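Local structure of alpha-11 giardin (Giardia intestinalis, 2II2) at residues E207-R212 against G221-H226; D93-H98 against A214-A219; C142-R147 against V178-I183. The protein binds calcium as a member of the annexin family, and probably serves phospholipid binding, cytoskeletal organisation and attachment of the parasite to its host. One frame throughout, in Å; residues are numbered along the deposited sequence.

Three contacts within an all-helical annexin illustrate how interface chemistry follows depth in the fold. Contact 1 is buried and almost wholly apolar, contact 2 lies at the surface and turns on polar and charged groups, and contact 3 is partly buried, an apolar core with an arginine margin. Contacts 1 and 2 share helix 216-230, using successive parts of it, and meet where Gly221 packs on His98 and Ala219 on Ile209. Contact 3 joins two other helices yet abuts both: Val178, Val179 and Ile182 pack against residues 221-226, while Cys142 takes Phe94, Ile97 and His98 around its sulfur. The three are thus neighbouring parts of one continuous helical packing.

Contact 1. Residues E207-R212 against G221-H226; sequences EAIETR and GLCIAH
The flat groups of Glu210 and His226 flank this contact and send their polar ends elsewhere. The Glu210 carboxylate brings OE2 to 4.0 Å from Cys223 SG, but the hydrogen bond of that oxygen goes to the hydroxyl of Tyr238. The imidazole of His226 meets the ring of Tyr190, their planes about 65° apart, and ND1 is hydrogen-bonded to Tyr190 OH; what His226 offers Ile209 is its CB, 4.4 Å from CD1. Between these flanks, Ile209 carries the contact with both branches. Its CG2, anti to the backbone N (chi1 -67° for CG1), sits in the notch between two consecutive residues, 3.8 Å from Leu222 CB and equally 3.8 Å from Cys223 SG. The longer branch runs on past Leu222, whose CB lies 4.0 Å from Ile209 CD1. From the neighbouring position, Glu210 lays its aliphatic CG 3.9 Å from the same Cys223 sulfur, its extended chain adding a methylene to the apolar surface before the carboxylate departs. Tyr238 of helix 232-244 also packs on Cys223, and Val178 and Val179 of helix 175-184 on Leu222. The axes of segments 207-212 and 221-226 approach to 9.6 Å with directions 166° apart, so helices 205-212 and 216-230, joined by a short connection, form an antiparallel helix-loop-helix hairpin of the kind annexin domains contain.

Contact 2. Residues D93-H98 against A214-A219; sequences DFRAIH and ADKENA
Glu217 makes this a polar surface contact between the beginnings of two helices, 94-102 and 216-230, remote from each other in sequence. Its side chain is the bridge: extended beyond CG (chi2 -171°), it crosses to the first turn of the other helix and presents OE2 to two consecutive backbone amides. Phe94 N donates to Glu217 OE2 over 2.9 Å, though the bond is bent to 121° and weak; the longer bond from Arg95 N to the same oxygen is weak as well. The other carboxylate oxygen, OE1, lies in the plane of the Phe94 ring, at its edge, 3.5 Å from CD1, with ring and carboxylate planes inclined by 63°. Both helices open with an aspartate N-cap, a common way of satisfying amides that begin a helix. Asp215 OD2 accepts from Asn218 N through its anti lone pair, and Asp93 OD1 accepts, more weakly, from Ala96 N. The second cap brings Asp93 OD1 within 3.9 Å of Glu217 OE2, so two acids share one helix start, where the helix dipole would probably favour their negative charge. Arg95 adds positive charge nearby: Glu217 CG lies over one face of its guanidinium, 3.6 Å from NH1, while NH2 reaches 3.4 Å from Lys216 CB as the two long chains run side by side. Met251, Gln255 and Arg258 of helix 249-263 also pack on Arg95. Deeper in, a water oxygen lies 2.8 Å from His98 ND1 and donates to Glu217 O at 3.1 Å; the water and Glu217 O both lie at the imidazole edge, in its plane. Phe94 O sits over one face of that ring. His98 NE2 is hydrogen-bonded to Ala138 O, and with bonds at both nitrogens the ring's rotation is probably fixed.

Contact 3. Residues C142-R147 against V178-I183; sequences CHLAIR and VVRLII
Leu144 supplies most of the apolar packing between helices 137-147 and 175-184, which run in broadly the same direction; the axes of segments 142-147 and 178-183 approach to 9.9 Å and cross at -32°. Its CD1 methyl meets Val179 CG1 at 3.8 Å, the two side chains crossing obliquely. One turn further along, Ile183 closes over the backbone: its CG2, anti to the backbone N, rests 3.6 Å from Leu144 O, and its CD1 comes 4.4 Å from Ala145 CB. The small alanine side chain accompanies a close backbone approach, the CA atoms of Ala145 and Ile183 being 6.4 Å apart.

A second kind of interaction sets methyl groups against guanidinium faces. Leu144 CD1 lies 4.0 Å above the guanidinium plane of Arg180, toward its rim. Both methyls meet Arg180, Leu144 CD2 coming 3.9 Å from Arg180 NH2, and CD2 also lies over a face of the Arg147 guanidinium. Arg180 crosses the leucine at about a right angle, and a bend at chi3 (-55°) brings its flat end back over the methyl.

The charged interactions lie at the margin. Arg147 NH2 approaches the edge of the Arg180 guanidinium, 4.4 Å from its NH2. Two acids attend Arg180: Glu176 forms a salt bridge with NH2 and Glu148 with NH1. Those carboxylates probably offset the proximity of the two positive groups, and they hold one guanidinium in place from two positions. The chemistry therefore implies a division of labour, with hydrocarbon joining the helices inside and the arginines at the rim, Arg180 held by two acids.

Contact 1. Residues E207-R212 against G221-H226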
loop_
_atom_site.group_PDB
_atom_site.type_symbol
_atom_site.label_atom_id
_atom_site.label_comp_id
_atom_site.label_asym_id
_atom_site.label_seq_id
_atom_site.Cartn_x
_atom_site.Cartn_y
_atom_site.Cartn_z
ATOM N N GLU A 207 -12.557 -7.264 -13.260
ATOM C CA GLU A 207 -12.689 -8.607 -13.799
ATOM C C GLU A 207 -11.927 -8.739 -15.112
ATOM O O GLU A 207 -11.235 -9.731 -15.348
ATOM C CB GLU A 207 -14.151 -9.025 -14.002
ATOM C CG GLU A 207 -14.241 -10.498 -14.458
ATOM C CD GLU A 207 -15.634 -10.948 -14.854
ATOM O OE1 GLU A 207 -16.596 -10.609 -14.137
ATOM O OE2 GLU A 207 -15.745 -11.709 -15.849
ATOM N N ALA A 208 -12.082 -7.730 -15.969
ATOM C CA ALA A 208 -11.394 -7.742 -17.261
ATOM C C ALA A 208 -9.868 -7.769 -17.080
ATOM O O ALA A 208 -9.182 -8.519 -17.765
ATOM C CB ALA A 208 -11.846 -6.592 -18.102
ATOM N N ILE A 209 -9.356 -6.955 -16.159
ATOM C CA ILE A 209 -7.918 -7.001 -15.873
ATOM C C ILE A 209 -7.475 -8.377 -15.361
ATOM O O ILE A 209 -6.469 -8.911 -15.796
ATOM C CB ILE A 209 -7.550 -5.910 -14.853
ATOM C CG1 ILE A 209 -7.716 -4.513 -15.449
ATOM C CG2 ILE A 209 -6.130 -6.070 -14.353
ATOM C CD1 ILE A 209 -7.663 -3.387 -14.406
ATOM N N GLU A 210 -8.203 -8.903 -14.383
ATOM C CA GLU A 210 -7.769 -10.122 -13.730
ATOM C C GLU A 210 -7.867 -11.322 -14.664
ATOM O O GLU A 210 -7.071 -12.255 -14.546
ATOM C CB GLU A 210 -8.519 -10.300 -12.409
ATOM C CG GLU A 210 -8.058 -9.308 -11.349
ATOM C CD GLU A 210 -8.793 -9.396 -10.036
ATOM O OE1 GLU A 210 -9.910 -9.938 -9.993
ATOM O OE2 GLU A 210 -8.245 -8.910 -9.008
ATOM N N THR A 211 -8.791 -11.264 -15.619
ATOM C CA THR A 211 -8.868 -12.316 -16.630
ATOM C C THR A 211 -7.707 -12.233 -17.613
ATOM O O THR A 211 -7.129 -13.271 -18.003
ATOM C CB THR A 211 -10.216 -12.272 -17.383
ATOM O OG1 THR A 211 -11.250 -12.629 -16.452
ATOM C CG2 THR A 211 -10.249 -13.219 -18.612
ATOM N N ARG A 212 -7.357 -11.009 -18.006
ATOM C CA ARG A 212 -6.332 -10.812 -19.032
ATOM C C ARG A 212 -4.920 -11.070 -18.519
ATOM O O ARG A 212 -4.100 -11.634 -19.218
ATOM C CB ARG A 212 -6.384 -9.383 -19.568
ATOM C CG ARG A 212 -5.196 -9.033 -20.445
ATOM C CD ARG A 212 -5.132 -9.856 -21.716
ATOM N NE ARG A 212 -6.038 -9.263 -22.677
ATOM C CZ ARG A 212 -6.083 -9.564 -23.974
ATOM N NH1 ARG A 212 -5.265 -10.482 -24.481
ATOM N NH2 ARG A 212 -6.946 -8.902 -24.753
ATOM N N GLY A 221 -1.483 -4.656 -9.830
ATOM C CA GLY A 221 -1.068 -3.254 -9.964
ATOM C C GLY A 221 -2.041 -2.431 -10.818
ATOM O O GLY A 221 -2.371 -1.278 -10.499
ATOM N N LEU A 222 -2.485 -3.028 -11.925
ATOM C CA LEU A 222 -3.458 -2.338 -12.763
ATOM C C LEU A 222 -4.752 -2.116 -12.015
ATOM O O LEU A 222 -5.364 -1.070 -12.132
ATOM C CB LEU A 222 -3.730 -3.141 -14.052
ATOM C CG LEU A 222 -2.623 -3.064 -15.091
ATOM C CD1 LEU A 222 -2.845 -4.147 -16.107
ATOM C CD2 LEU A 222 -2.602 -1.660 -15.767
ATOM N N CYS A 223 -5.195 -3.106 -11.234
ATOM C CA CYS A 223 -6.421 -2.910 -10.461
ATOM C C CYS A 223 -6.262 -1.813 -9.404
ATOM O O CYS A 223 -7.212 -1.103 -9.111
ATOM C CB CYS A 223 -6.864 -4.207 -9.795
ATOM S SG CYS A 223 -7.573 -5.417 -10.914
ATOM N N ILE A 224 -5.085 -1.709 -8.793
ATOM C CA ILE A 224 -4.855 -0.666 -7.811
ATOM C C ILE A 224 -4.963 0.721 -8.473
ATOM O O ILE A 224 -5.596 1.662 -7.941
ATOM C CB ILE A 224 -3.514 -0.856 -7.080
ATOM C CG1 ILE A 224 -3.621 -2.032 -6.114
ATOM C CG2 ILE A 224 -3.102 0.407 -6.345
ATOM C CD1 ILE A 224 -2.299 -2.495 -5.536
ATOM N N ALA A 225 -4.298 0.870 -9.618
ATOM C CA ALA A 225 -4.341 2.160 -10.317
ATOM C C ALA A 225 -5.762 2.522 -10.752
ATOM O O ALA A 225 -6.215 3.671 -10.604
ATOM C CB ALA A 225 -3.395 2.173 -11.483
ATOM N N HIS A 226 -6.469 1.539 -11.285
ATOM C CA HIS A 226 -7.888 1.669 -11.641
ATOM C C HIS A 226 -8.715 2.122 -10.445
ATOM O O HIS A 226 -9.433 3.112 -10.505
ATOM C CB HIS A 226 -8.349 0.291 -12.157
ATOM C CG HIS A 226 -9.825 0.073 -12.090
ATOM N ND1 HIS A 226 -10.718 0.732 -12.906
ATOM C CD2 HIS A 226 -10.550 -0.713 -11.266
ATOM C CE1 HIS A 226 -11.939 0.345 -12.582
ATOM N NE2 HIS A 226 -11.864 -0.535 -11.602
#

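Contact 2. Residues D93-H98 against A214-A219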
loop_
_atom_site.group_PDB
_atom_site.type_symbol
_atom_site.label_atom_id
_atom_site.label_comp_id
_atom_site.label_asym_id
_atom_site.label_seq_id
_atom_site.Cartn_x
_atom_site.Cartn_y
_atom_site.Cartn_z
ATOM N N ASP A 93 10.116 -6.175 -5.968
ATOM C CA ASP A 93 8.794 -6.540 -5.452
ATOM C C ASP A 93 7.835 -5.467 -5.956
ATOM O O ASP A 93 7.673 -4.373 -5.350
ATOM C CB ASP A 93 8.807 -6.553 -3.925
ATOM C CG ASP A 93 7.453 -6.880 -3.317
ATOM O OD1 ASP A 93 6.473 -6.948 -4.081
ATOM O OD2 ASP A 93 7.363 -7.054 -2.089
ATOM N N PHE A 94 7.240 -5.725 -7.120
ATOM C CA PHE A 94 6.328 -4.757 -7.686
ATOM C C PHE A 94 5.124 -4.503 -6.791
ATOM O O PHE A 94 4.561 -3.399 -6.825
ATOM C CB PHE A 94 5.858 -5.176 -9.081
ATOM C CG PHE A 94 6.887 -4.960 -10.142
ATOM C CD1 PHE A 94 7.392 -6.037 -10.842
ATOM C CD2 PHE A 94 7.357 -3.687 -10.447
ATOM C CE1 PHE A 94 8.346 -5.857 -11.862
ATOM C CE2 PHE A 94 8.320 -3.497 -11.459
ATOM C CZ PHE A 94 8.805 -4.584 -12.161
ATOM N N ARG A 95 4.683 -5.503 -6.031
ATOM C CA ARG A 95 3.509 -5.258 -5.187
ATOM C C ARG A 95 3.793 -4.079 -4.237
ATOM O O ARG A 95 2.957 -3.197 -4.062
ATOM C CB ARG A 95 3.122 -6.490 -4.382
ATOM C CG ARG A 95 2.610 -7.636 -5.213
ATOM C CD ARG A 95 2.084 -8.735 -4.308
ATOM N NE ARG A 95 1.408 -9.780 -5.062
ATOM C CZ ARG A 95 2.024 -10.757 -5.728
ATOM N NH1 ARG A 95 3.349 -10.860 -5.714
ATOM N NH2 ARG A 95 1.313 -11.659 -6.403
ATOM N N ALA A 96 4.987 -4.096 -3.641
ATOM C CA ALA A 96 5.365 -3.077 -2.665
ATOM C C ALA A 96 5.603 -1.719 -3.343
ATOM O O ALA A 96 5.191 -0.666 -2.835
ATOM C CB ALA A 96 6.598 -3.496 -1.886
ATOM N N ILE A 97 6.286 -1.720 -4.497
ATOM C CA ILE A 97 6.500 -0.451 -5.210
ATOM C C ILE A 97 5.160 0.160 -5.619
ATOM O O ILE A 97 4.931 1.361 -5.448
ATOM C CB ILE A 97 7.416 -0.645 -6.457
ATOM C CG1 ILE A 97 8.774 -1.248 -6.051
ATOM C CG2 ILE A 97 7.599 0.691 -7.150
ATOM C CD1 ILE A 97 9.562 -1.837 -7.224
ATOM N N HIS A 98 4.274 -0.669 -6.148
ATOM C CA HIS A 98 2.967 -0.212 -6.565
ATOM C C HIS A 98 2.185 0.399 -5.419
ATOM O O HIS A 98 1.561 1.457 -5.556
ATOM C CB HIS A 98 2.163 -1.364 -7.166
ATOM C CG HIS A 98 2.632 -1.779 -8.515
ATOM N ND1 HIS A 98 2.232 -2.963 -9.086
ATOM C CD2 HIS A 98 3.476 -1.191 -9.396
ATOM C CE1 HIS A 98 2.812 -3.086 -10.266
ATOM N NE2 HIS A 98 3.551 -2.010 -10.490
ATOM N N ALA A 214 -2.424 -12.792 -16.415
ATOM C CA ALA A 214 -2.181 -14.006 -15.636
ATOM C C ALA A 214 -1.108 -13.807 -14.565
ATOM O O ALA A 214 -1.118 -14.496 -13.533
ATOM C CB ALA A 214 -1.820 -15.183 -16.531
ATOM N N ASP A 215 -0.171 -12.899 -14.809
ATOM C CA ASP A 215 0.834 -12.541 -13.802
ATOM C C ASP A 215 0.142 -11.698 -12.731
ATOM O O ASP A 215 -0.443 -10.671 -13.025
ATOM C CB ASP A 215 1.992 -11.776 -14.441
ATOM C CG ASP A 215 3.028 -11.360 -13.435
ATOM O OD1 ASP A 215 3.996 -12.098 -13.230
ATOM O OD2 ASP A 215 2.880 -10.279 -12.857
ATOM N N LYS A 216 0.212 -12.170 -11.496
ATOM C CA LYS A 216 -0.542 -11.598 -10.406
ATOM C C LYS A 216 -0.110 -10.176 -10.052
ATOM O O LYS A 216 -0.949 -9.335 -9.710
ATOM C CB LYS A 216 -0.426 -12.507 -9.185
ATOM C CG LYS A 216 -1.085 -13.877 -9.335
ATOM C CD LYS A 216 -0.912 -14.696 -8.067
ATOM C CE LYS A 216 -1.768 -15.973 -8.062
ATOM N NZ LYS A 216 -1.154 -17.102 -8.815
ATOM N N GLU A 217 1.185 -9.891 -10.149
ATOM C CA GLU A 217 1.701 -8.570 -9.879
ATOM C C GLU A 217 1.152 -7.593 -10.869
ATOM O O GLU A 217 0.777 -6.478 -10.489
ATOM C CB GLU A 217 3.226 -8.538 -9.957
ATOM C CG GLU A 217 3.882 -8.991 -8.701
ATOM C CD GLU A 217 5.366 -8.763 -8.705
ATOM O OE1 GLU A 217 6.018 -9.089 -9.718
ATOM O OE2 GLU A 217 5.871 -8.256 -7.685
ATOM N N ASN A 218 1.137 -7.979 -12.148
ATOM C CA ASN A 218 0.582 -7.135 -13.206
ATOM C C ASN A 218 -0.894 -6.826 -12.931
ATOM O O ASN A 218 -1.305 -5.662 -12.900
ATOM C CB ASN A 218 0.684 -7.787 -14.601
ATOM C CG ASN A 218 2.078 -7.654 -15.256
ATOM O OD1 ASN A 218 2.833 -6.717 -14.995
ATOM N ND2 ASN A 218 2.398 -8.599 -16.139
ATOM N N ALA A 219 -1.693 -7.876 -12.745
ATOM C CA ALA A 219 -3.141 -7.705 -12.561
ATOM C C ALA A 219 -3.433 -6.831 -11.351
ATOM O O ALA A 219 -4.253 -5.927 -11.393
ATOM C CB ALA A 219 -3.837 -9.061 -12.421
HETATM O O HOH W 1 1.023 -5.124 -7.736
#

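Contact 3. Residues C142-R147 against V178-I183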
loop_
_atom_site.group_PDB
_atom_site.type_symbol
_atom_site.label_atom_id
_atom_site.label_comp_id
_atom_site.label_asym_id
_atom_site.label_seq_id
_atom_site.Cartn_x
_atom_site.Cartn_y
_atom_site.Cartn_z
ATOM N N CYS A 142 5.132 1.621 -12.626
ATOM C CA CYS A 142 6.131 2.253 -11.757
ATOM C C CYS A 142 6.599 3.584 -12.341
ATOM O O CYS A 142 6.591 4.637 -11.673
ATOM C CB CYS A 142 7.334 1.360 -11.511
ATOM S SG CYS A 142 6.935 -0.132 -10.565
ATOM N N HIS A 143 7.021 3.541 -13.601
ATOM C CA HIS A 143 7.584 4.727 -14.239
ATOM C C HIS A 143 6.534 5.817 -14.458
ATOM O O HIS A 143 6.757 7.001 -14.176
ATOM C CB HIS A 143 8.195 4.369 -15.596
ATOM C CG HIS A 143 9.490 3.628 -15.509
ATOM N ND1 HIS A 143 10.687 4.199 -15.886
ATOM C CD2 HIS A 143 9.775 2.356 -15.134
ATOM C CE1 HIS A 143 11.651 3.300 -15.756
ATOM N NE2 HIS A 143 11.127 2.173 -15.306
ATOM N N LEU A 144 5.396 5.436 -15.033
ATOM C CA LEU A 144 4.407 6.451 -15.392
ATOM C C LEU A 144 3.742 7.066 -14.163
ATOM O O LEU A 144 3.399 8.247 -14.171
ATOM C CB LEU A 144 3.367 5.952 -16.406
ATOM C CG LEU A 144 3.942 5.528 -17.762
ATOM C CD1 LEU A 144 2.814 5.111 -18.709
ATOM C CD2 LEU A 144 4.837 6.584 -18.397
ATOM N N ALA A 145 3.604 6.293 -13.088
ATOM C CA ALA A 145 3.046 6.835 -11.853
ATOM C C ALA A 145 3.819 8.057 -11.370
ATOM O O ALA A 145 3.234 9.012 -10.858
ATOM C CB ALA A 145 3.034 5.772 -10.742
ATOM N N ILE A 146 5.137 8.017 -11.499
ATOM C CA ILE A 146 5.934 9.120 -11.005
ATOM C C ILE A 146 6.207 10.206 -12.058
ATOM O O ILE A 146 6.529 11.328 -11.703
ATOM C CB ILE A 146 7.188 8.646 -10.213
ATOM C CG1 ILE A 146 8.193 7.947 -11.123
ATOM C CG2 ILE A 146 6.776 7.779 -8.960
ATOM C CD1 ILE A 146 9.575 7.731 -10.437
ATOM N N ARG A 147 6.037 9.890 -13.345
ATOM C CA ARG A 147 6.305 10.842 -14.430
ATOM C C ARG A 147 5.094 11.641 -14.870
ATOM O O ARG A 147 5.246 12.796 -15.259
ATOM C CB ARG A 147 6.861 10.102 -15.640
ATOM C CG ARG A 147 8.320 9.704 -15.528
ATOM C CD ARG A 147 8.734 8.730 -16.621
ATOM N NE ARG A 147 8.135 8.996 -17.931
ATOM C CZ ARG A 147 8.021 8.093 -18.908
ATOM N NH1 ARG A 147 8.465 6.841 -18.742
ATOM N NH2 ARG A 147 7.453 8.431 -20.060
ATOM N N VAL A 178 -2.553 1.104 -21.945
ATOM C CA VAL A 178 -3.506 0.881 -20.864
ATOM C C VAL A 178 -3.071 1.619 -19.613
ATOM O O VAL A 178 -3.876 2.299 -18.989
ATOM C CB VAL A 178 -3.672 -0.632 -20.592
ATOM C CG1 VAL A 178 -4.472 -0.864 -19.303
ATOM C CG2 VAL A 178 -4.354 -1.295 -21.769
ATOM N N VAL A 179 -1.798 1.481 -19.251
ATOM C CA VAL A 179 -1.285 2.129 -18.071
ATOM C C VAL A 179 -1.404 3.646 -18.232
ATOM O O VAL A 179 -1.859 4.348 -17.311
ATOM C CB VAL A 179 0.176 1.714 -17.801
ATOM C CG1 VAL A 179 0.753 2.573 -16.687
ATOM C CG2 VAL A 179 0.225 0.263 -17.412
ATOM N N ARG A 180 -0.995 4.187 -19.382
ATOM C CA ARG A 180 -1.049 5.624 -19.583
ATOM C C ARG A 180 -2.469 6.123 -19.435
ATOM O O ARG A 180 -2.693 7.148 -18.771
ATOM C CB ARG A 180 -0.503 5.977 -20.952
ATOM C CG ARG A 180 -0.472 7.430 -21.248
ATOM C CD ARG A 180 0.247 7.654 -22.569
ATOM N NE ARG A 180 1.589 7.065 -22.582
ATOM C CZ ARG A 180 2.674 7.647 -22.069
ATOM N NH1 ARG A 180 2.604 8.833 -21.471
ATOM N NH2 ARG A 180 3.840 7.032 -22.139
ATOM N N LEU A 181 -3.421 5.407 -20.057
ATOM C CA LEU A 181 -4.827 5.831 -19.947
ATOM C C LEU A 181 -5.273 5.952 -18.498
ATOM O O LEU A 181 -5.810 6.999 -18.078
ATOM C CB LEU A 181 -5.724 4.894 -20.734
ATOM C CG LEU A 181 -7.205 5.265 -20.911
ATOM C CD1 LEU A 181 -7.755 4.517 -22.102
ATOM C CD2 LEU A 181 -8.041 4.945 -19.672
ATOM N N ILE A 182 -5.008 4.899 -17.733
ATOM C CA ILE A 182 -5.469 4.887 -16.346
ATOM C C ILE A 182 -4.747 5.941 -15.498
ATOM O O ILE A 182 -5.380 6.729 -14.793
ATOM C CB ILE A 182 -5.284 3.495 -15.737
ATOM C CG1 ILE A 182 -6.184 2.471 -16.432
ATOM C CG2 ILE A 182 -5.621 3.504 -14.265
ATOM C CD1 ILE A 182 -5.867 1.033 -16.098
ATOM N N ILE A 183 -3.416 5.958 -15.590
ATOM C CA ILE A 183 -2.611 6.848 -14.751
ATOM C C ILE A 183 -2.828 8.341 -15.013
ATOM O O ILE A 183 -2.663 9.155 -14.089
ATOM C CB ILE A 183 -1.076 6.513 -14.865
ATOM C CG1 ILE A 183 -0.746 5.149 -14.268
ATOM C CG2 ILE A 183 -0.189 7.675 -14.358
ATOM C CD1 ILE A 183 -0.804 5.111 -12.787
#